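Local coordinates for acetamidase (Bacillus halodurans, PDB 2II1), which binds calcium ions and is probably a hydrolase acting on the carbon-nitrogen bonds of linear amides, at residues Asn55-Glu67 against Val173-Ala185. Sequence-based numbering, arbitrary orientation.
Sequences NRVNPATGPLYVE and VDGALLALGDLHA. With CA (calcium ion), chain F; CA (calcium ion), chain E.
Tyr65 lays its ring against the turn at Gly175, whose CA stands 3.4 Å from the ring centroid, over one face, in a CH-pi contact. The ring gets there because its CG lies anti to the backbone N (chi1 -162°), and its CD2 then meets Leu177 CD2 at 3.8 Å. Cutting Tyr65 back to an alanine is likely to strip Gly175 of its aromatic cover and leave Leu177 CD2 with less to pack on, Pro63 CB remaining nearby. A side chain at Gly175 would run into the ring, and Gly175 is the third residue of a type II turn from Val173 to Ala176. Next along, Pro63 CB packs on Leu177 CB, and farther on Ala60 CB meets Ala179 CB at 3.8 Å. Leu64 and Leu178, like Thr61 and Leu180, put their side chains on one common face. Strands 60-67 and 176-184 run antiparallel at 151°, laced by two-way backbone bonds at Thr61 with Leu180 and Leu64 with Leu178; between these pairs the register slips by one residue, a beta bulge at Gly62 and the cis-peptide Pro63. Beyond it, Val66 N bonds to Gly175 O (2.9 Å, 167° at the hydrogen), which also accepts from Leu177 N. At the polar end a water bridges Pro59 O (2.7 Å) and Asp182 N. Asp182 spans two calcium ions, OD1 on one at 2.1 Å and OD2 on the other at 2.4 Å; His184 NE2 and Glu198 join it on the first, Asn155 and Asp157 on the second. At the other end Asp174 forms a salt bridge with Arg70 and accepts from Arg71 N. The pair belongs to a mixed sheet in which strand 60-67 also pairs with 10-11 and 22-25, strand 176-184 with 131-136 and 198-199, while strands 28-34 and 201-210 of a second sheet pack against Leu180 and Leu183.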
ATOM      1  N   ASN A  55     -28.704  13.137  -1.847  1.00 29.74           N
ATOM      2  CA  ASN A  55     -28.507  13.787  -3.142  1.00 30.31           C
ATOM      3  C   ASN A  55     -27.623  15.040  -3.050  1.00 28.43           C
ATOM      4  O   ASN A  55     -27.512  15.796  -4.021  1.00 25.71           O
ATOM      5  CB  ASN A  55     -29.854  14.158  -3.755  1.00 32.63           C
ATOM      6  CG  ASN A  55     -30.526  12.981  -4.434  1.00 36.78           C
ATOM      7  OD1 ASN A  55     -29.910  12.284  -5.249  1.00 42.98           O
ATOM      8  ND2 ASN A  55     -31.793  12.762  -4.110  1.00 34.43           N
ATOM      9  N   ARG A  56     -27.007  15.254  -1.882  1.00 26.66           N
ATOM     10  CA  ARG A  56     -26.127  16.399  -1.674  1.00 26.63           C
ATOM     11  C   ARG A  56     -24.771  16.025  -1.085  1.00 25.00           C
ATOM     12  O   ARG A  56     -24.034  16.878  -0.622  1.00 26.09           O
ATOM     13  CB  ARG A  56     -26.823  17.420  -0.791  1.00 27.23           C
ATOM     14  CG  ARG A  56     -27.962  18.134  -1.479  1.00 28.24           C
ATOM     15  CD  ARG A  56     -28.682  18.997  -0.470  1.00 31.60           C
ATOM     16  NE  ARG A  56     -27.807  20.055   0.031  1.00 29.98           N
ATOM     17  CZ  ARG A  56     -27.908  20.629   1.222  1.00 28.32           C
ATOM     18  NH1 ARG A  56     -28.848  20.252   2.084  1.00 30.55           N
ATOM     19  NH2 ARG A  56     -27.045  21.587   1.547  1.00 31.39           N
ATOM     20  N   VAL A  57     -24.446  14.743  -1.129  1.00 25.26           N
ATOM     21  CA  VAL A  57     -23.148  14.251  -0.705  1.00 24.16           C
ATOM     22  C   VAL A  57     -22.182  14.342  -1.895  1.00 23.56           C
ATOM     23  O   VAL A  57     -22.591  14.265  -3.052  1.00 23.62           O
ATOM     24  CB  VAL A  57     -23.268  12.793  -0.171  1.00 24.41           C
ATOM     25  CG1 VAL A  57     -21.893  12.183   0.083  1.00 27.04           C
ATOM     26  CG2 VAL A  57     -24.142  12.767   1.107  1.00 22.83           C
ATOM     27  N   ASN A  58     -20.902  14.520  -1.596  1.00 24.00           N
ATOM     28  CA  ASN A  58     -19.855  14.624  -2.598  1.00 22.14           C
ATOM     29  C   ASN A  58     -20.047  15.839  -3.525  1.00 21.46           C
ATOM     30  O   ASN A  58     -20.132  15.694  -4.758  1.00 23.13           O
ATOM     31  CB  ASN A  58     -19.719  13.296  -3.372  1.00 22.59           C
ATOM     32  CG  ASN A  58     -18.827  12.294  -2.662  1.00 27.40           C
ATOM     33  OD1 ASN A  58     -17.730  12.638  -2.208  1.00 30.01           O
ATOM     34  ND2 ASN A  58     -19.288  11.052  -2.562  1.00 20.07           N
ATOM     35  N   PRO A  59     -20.125  17.047  -2.932  1.00 17.65           N
ATOM     36  CA  PRO A  59     -20.098  18.249  -3.738  1.00 16.57           C
ATOM     37  C   PRO A  59     -18.688  18.577  -4.219  1.00 16.88           C
ATOM     38  O   PRO A  59     -17.720  18.453  -3.456  1.00 18.39           O
ATOM     39  CB  PRO A  59     -20.608  19.315  -2.772  1.00 17.94           C
ATOM     40  CG  PRO A  59     -20.159  18.825  -1.432  1.00 16.52           C
ATOM     41  CD  PRO A  59     -20.298  17.352  -1.499  1.00 15.54           C
ATOM     42  N   ALA A  60     -18.578  18.983  -5.481  1.00 14.92           N
ATOM     43  CA  ALA A  60     -17.342  19.487  -6.038  1.00 12.04           C
ATOM     44  C   ALA A  60     -17.561  20.939  -6.494  1.00 13.47           C
ATOM     45  O   ALA A  60     -18.567  21.234  -7.116  1.00 15.91           O
ATOM     46  CB  ALA A  60     -16.900  18.618  -7.196  1.00  8.89           C
ATOM     47  N   THR A  61     -16.638  21.839  -6.137  1.00 14.88           N
ATOM     48  CA  THR A  61     -16.638  23.211  -6.640  1.00 12.08           C
ATOM     49  C   THR A  61     -16.104  23.199  -8.080  1.00 11.17           C
ATOM     50  O   THR A  61     -15.077  22.591  -8.353  1.00 10.70           O
ATOM     51  CB  THR A  61     -15.785  24.140  -5.742  1.00 14.95           C
ATOM     52  OG1 THR A  61     -16.332  24.160  -4.410  1.00 14.43           O
ATOM     53  CG2 THR A  61     -15.718  25.567  -6.315  1.00  4.97           C
ATOM     54  N   GLY A  62     -16.823  23.853  -8.988  1.00 11.35           N
ATOM     55  CA  GLY A  62     -16.526  23.803 -10.417  1.00 12.07           C
ATOM     56  C   GLY A  62     -17.822  23.747 -11.208  1.00 11.64           C
ATOM     57  O   GLY A  62     -18.902  23.909 -10.628  1.00  8.48           O
ATOM     58  N   PRO A  63     -17.735  23.495 -12.535  1.00 13.46           N
ATOM     59  CA  PRO A  63     -16.524  23.219 -13.304  1.00 13.92           C
ATOM     60  C   PRO A  63     -15.777  24.449 -13.807  1.00 13.03           C
ATOM     61  O   PRO A  63     -16.376  25.459 -14.099  1.00 12.60           O
ATOM     62  CB  PRO A  63     -17.018  22.375 -14.478  1.00 12.14           C
ATOM     63  CG  PRO A  63     -18.498  22.518 -14.518  1.00 15.60           C
ATOM     64  CD  PRO A  63     -18.937  23.394 -13.378  1.00 15.54           C
ATOM     65  N   LEU A  64     -14.461  24.336 -13.877  1.00 13.13           N
ATOM     66  CA  LEU A  64     -13.601  25.400 -14.389  1.00 11.22           C
ATOM     67  C   LEU A  64     -13.253  25.069 -15.836  1.00 11.35           C
ATOM     68  O   LEU A  64     -12.744  23.969 -16.104  1.00  7.23           O
ATOM     69  CB  LEU A  64     -12.318  25.476 -13.548  1.00 13.15           C
ATOM     70  CG  LEU A  64     -11.200  26.331 -14.131  1.00 14.51           C
ATOM     71  CD1 LEU A  64     -11.512  27.836 -13.974  1.00 16.73           C
ATOM     72  CD2 LEU A  64      -9.856  25.948 -13.534  1.00 14.86           C
ATOM     73  N   TYR A  65     -13.503  26.022 -16.746  1.00  8.68           N
ATOM     74  CA  TYR A  65     -13.095  25.912 -18.152  1.00  8.90           C
ATOM     75  C   TYR A  65     -11.678  26.475 -18.311  1.00  9.28           C
ATOM     76  O   TYR A  65     -11.441  27.687 -18.112  1.00  9.45           O
ATOM     77  CB  TYR A  65     -14.077  26.666 -19.090  1.00 10.17           C
ATOM     78  CG  TYR A  65     -13.970  26.244 -20.552  1.00 10.87           C
ATOM     79  CD1 TYR A  65     -12.933  26.715 -21.359  1.00 13.43           C
ATOM     80  CD2 TYR A  65     -14.887  25.361 -21.118  1.00 12.19           C
ATOM     81  CE1 TYR A  65     -12.810  26.339 -22.693  1.00 13.15           C
ATOM     82  CE2 TYR A  65     -14.780  24.980 -22.466  1.00 10.87           C
ATOM     83  CZ  TYR A  65     -13.726  25.474 -23.243  1.00 13.14           C
ATOM     84  OH  TYR A  65     -13.559  25.114 -24.568  1.00 15.64           O
ATOM     85  N   VAL A  66     -10.745  25.594 -18.673  1.00  9.73           N
ATOM     86  CA  VAL A  66      -9.353  25.973 -18.946  1.00 10.43           C
ATOM     87  C   VAL A  66      -9.207  26.213 -20.471  1.00 11.10           C
ATOM     88  O   VAL A  66      -9.215  25.256 -21.270  1.00 12.65           O
ATOM     89  CB  VAL A  66      -8.366  24.888 -18.433  1.00 10.27           C
ATOM     90  CG1 VAL A  66      -6.913  25.315 -18.608  1.00 14.29           C
ATOM     91  CG2 VAL A  66      -8.665  24.544 -16.981  1.00  4.94           C
ATOM     92  N   GLU A  67      -9.126  27.481 -20.872  1.00  9.66           N
ATOM     93  CA  GLU A  67      -9.039  27.834 -22.315  1.00 11.64           C
ATOM     94  C   GLU A  67      -7.682  27.418 -22.841  1.00 12.14           C
ATOM     95  O   GLU A  67      -6.696  27.570 -22.138  1.00 14.22           O
ATOM     96  CB  GLU A  67      -9.202  29.326 -22.544  1.00 10.25           C
ATOM     97  CG  GLU A  67     -10.542  29.874 -22.113  1.00  8.60           C
ATOM     98  CD  GLU A  67     -10.833  31.270 -22.644  1.00  7.89           C
ATOM     99  OE1 GLU A  67      -9.944  31.963 -23.234  1.00  6.76           O
ATOM    100  OE2 GLU A  67     -11.997  31.690 -22.480  1.00 14.40           O
ATOM    101  N   VAL A 173     -12.785  16.561 -22.932  1.00 14.90           N
ATOM    102  CA  VAL A 173     -13.718  17.468 -23.593  1.00 15.28           C
ATOM    103  C   VAL A 173     -12.997  18.817 -23.598  1.00 14.71           C
ATOM    104  O   VAL A 173     -12.228  19.094 -22.685  1.00 15.31           O
ATOM    105  CB  VAL A 173     -15.104  17.508 -22.853  1.00 17.39           C
ATOM    106  CG1 VAL A 173     -15.572  16.085 -22.463  1.00 16.11           C
ATOM    107  CG2 VAL A 173     -15.072  18.365 -21.622  1.00 14.35           C
ATOM    108  N   ASP A 174     -13.197  19.653 -24.619  1.00 14.38           N
ATOM    109  CA  ASP A 174     -12.428  20.900 -24.703  1.00 15.16           C
ATOM    110  C   ASP A 174     -12.713  21.768 -23.457  1.00 14.23           C
ATOM    111  O   ASP A 174     -13.860  21.833 -22.963  1.00 10.90           O
ATOM    112  CB  ASP A 174     -12.717  21.678 -25.993  1.00 16.07           C
ATOM    113  CG  ASP A 174     -12.153  21.003 -27.276  1.00 19.90           C
ATOM    114  OD1 ASP A 174     -11.360  20.020 -27.255  1.00 15.90           O
ATOM    115  OD2 ASP A 174     -12.539  21.484 -28.354  1.00 24.27           O
ATOM    116  N   GLY A 175     -11.660  22.421 -22.943  1.00 13.90           N
ATOM    117  CA  GLY A 175     -11.743  23.153 -21.692  1.00 12.34           C
ATOM    118  C   GLY A 175     -11.533  22.321 -20.434  1.00 13.00           C
ATOM    119  O   GLY A 175     -11.419  22.876 -19.348  1.00 14.15           O
ATOM    120  N   ALA A 176     -11.523  20.994 -20.559  1.00 13.20           N
ATOM    121  CA  ALA A 176     -11.274  20.054 -19.413  1.00 13.46           C
ATOM    122  C   ALA A 176     -12.455  19.920 -18.448  1.00 13.39           C
ATOM    123  O   ALA A 176     -12.945  18.814 -18.231  1.00 11.27           O
ATOM    124  CB  ALA A 176     -10.006  20.436 -18.643  1.00  9.41           C
ATOM    125  N   LEU A 177     -12.862  21.056 -17.875  1.00 14.41           N
ATOM    126  CA  LEU A 177     -13.933  21.162 -16.866  1.00 13.63           C
ATOM    127  C   LEU A 177     -13.540  20.480 -15.566  1.00 11.28           C
ATOM    128  O   LEU A 177     -14.020  19.384 -15.244  1.00 10.32           O
ATOM    129  CB  LEU A 177     -15.273  20.642 -17.370  1.00 14.15           C
ATOM    130  CG  LEU A 177     -15.769  21.288 -18.671  1.00 12.67           C
ATOM    131  CD1 LEU A 177     -17.011  20.570 -19.090  1.00 10.61           C
ATOM    132  CD2 LEU A 177     -16.014  22.769 -18.536  1.00  8.14           C
ATOM    133  N   LEU A 178     -12.669  21.175 -14.837  1.00  8.30           N
ATOM    134  CA  LEU A 178     -12.060  20.719 -13.582  1.00  9.77           C
ATOM    135  C   LEU A 178     -12.962  21.096 -12.397  1.00 10.40           C
ATOM    136  O   LEU A 178     -13.500  22.174 -12.355  1.00  9.94           O
ATOM    137  CB  LEU A 178     -10.672  21.372 -13.379  1.00  7.83           C
ATOM    138  CG  LEU A 178      -9.831  21.000 -12.160  1.00 10.58           C
ATOM    139  CD1 LEU A 178      -9.534  19.498 -12.063  1.00  3.91           C
ATOM    140  CD2 LEU A 178      -8.511  21.785 -12.130  1.00 11.37           C
ATOM    141  N   ALA A 179     -13.114  20.172 -11.460  1.00 11.26           N
ATOM    142  CA  ALA A 179     -13.954  20.355 -10.278  1.00 12.11           C
ATOM    143  C   ALA A 179     -13.223  19.643  -9.137  1.00 12.55           C
ATOM    144  O   ALA A 179     -12.524  18.663  -9.374  1.00 13.44           O
ATOM    145  CB  ALA A 179     -15.361  19.724 -10.511  1.00 11.24           C
ATOM    146  N   LEU A 180     -13.330  20.150  -7.918  1.00 13.63           N
ATOM    147  CA  LEU A 180     -12.665  19.490  -6.807  1.00 11.75           C
ATOM    148  C   LEU A 180     -13.389  19.726  -5.512  1.00 12.00           C
ATOM    149  O   LEU A 180     -14.204  20.633  -5.397  1.00 10.91           O
ATOM    150  CB  LEU A 180     -11.186  19.870  -6.700  1.00 17.00           C
ATOM    151  CG  LEU A 180     -10.790  21.242  -6.161  1.00 11.75           C
ATOM    152  CD1 LEU A 180     -11.044  21.365  -4.645  1.00 19.54           C
ATOM    153  CD2 LEU A 180      -9.349  21.486  -6.512  1.00 12.96           C
ATOM    154  N   GLY A 181     -13.095  18.874  -4.546  1.00 11.59           N
ATOM    155  CA  GLY A 181     -13.862  18.841  -3.326  1.00 13.71           C
ATOM    156  C   GLY A 181     -13.311  17.832  -2.354  1.00 14.28           C
ATOM    157  O   GLY A 181     -12.200  17.320  -2.519  1.00 16.52           O
ATOM    158  N   ASP A 182     -14.103  17.562  -1.330  1.00 15.46           N
ATOM    159  CA  ASP A 182     -13.843  16.461  -0.424  1.00 14.53           C
ATOM    160  C   ASP A 182     -12.468  16.520   0.192  1.00 12.50           C
ATOM    161  O   ASP A 182     -11.684  15.561   0.072  1.00 11.99           O
ATOM    162  CB  ASP A 182     -14.029  15.136  -1.159  1.00 10.63           C
ATOM    163  CG  ASP A 182     -13.953  13.949  -0.246  1.00 18.41           C
ATOM    164  OD1 ASP A 182     -14.497  14.043   0.868  1.00  5.19           O
ATOM    165  OD2 ASP A 182     -13.361  12.904  -0.617  1.00 13.61           O
ATOM    166  N   LEU A 183     -12.203  17.621   0.890  1.00 12.21           N
ATOM    167  CA  LEU A 183     -10.951  17.829   1.595  1.00 12.14           C
ATOM    168  C   LEU A 183     -10.961  17.030   2.898  1.00 10.86           C
ATOM    169  O   LEU A 183     -12.030  16.809   3.469  1.00  9.63           O
ATOM    170  CB  LEU A 183     -10.753  19.313   1.896  1.00  9.94           C
ATOM    171  CG  LEU A 183     -10.780  20.316   0.742  1.00 13.96           C
ATOM    172  CD1 LEU A 183     -10.353  21.708   1.249  1.00 10.72           C
ATOM    173  CD2 LEU A 183      -9.891  19.870  -0.420  1.00 11.79           C
ATOM    174  N   HIS A 184      -9.772  16.585   3.335  1.00 11.65           N
ATOM    175  CA  HIS A 184      -9.594  15.889   4.611  1.00  9.69           C
ATOM    176  C   HIS A 184      -8.467  16.529   5.368  1.00 11.48           C
ATOM    177  O   HIS A 184      -7.498  17.004   4.781  1.00 12.63           O
ATOM    178  CB  HIS A 184      -9.266  14.414   4.458  1.00 11.22           C
ATOM    179  CG  HIS A 184     -10.288  13.656   3.676  1.00  7.54           C
ATOM    180  ND1 HIS A 184      -9.960  12.643   2.799  1.00 19.35           N
ATOM    181  CD2 HIS A 184     -11.633  13.784   3.615  1.00 20.71           C
ATOM    182  CE1 HIS A 184     -11.064  12.166   2.248  1.00 16.89           C
ATOM    183  NE2 HIS A 184     -12.093  12.850   2.717  1.00  5.08           N
ATOM    184  N   ALA A 185      -8.622  16.511   6.682  1.00  7.16           N
ATOM    185  CA  ALA A 185      -7.639  17.025   7.605  1.00  8.54           C
ATOM    186  C   ALA A 185      -6.652  15.895   7.955  1.00  9.50           C
ATOM    187  O   ALA A 185      -5.513  16.137   8.380  1.00 10.15           O
ATOM    188  CB  ALA A 185      -8.365  17.559   8.837  1.00  7.42           C
TER
HETATM  189 CA    CA F 401     -14.147  12.530   2.259  1.00 13.37          CA
HETATM  190 CA    CA E 400     -13.920  10.549  -0.828  1.00 15.04          CA
HETATM  191  O   HOH W   1     -17.123  18.196  -0.812  1.00 19.32           O
HETATM  192  O   HOH W   2     -15.255   8.643  -0.561  1.00 14.95           O
HETATM  193  O   HOH W   3     -14.052  10.667   1.621  1.00 22.75           O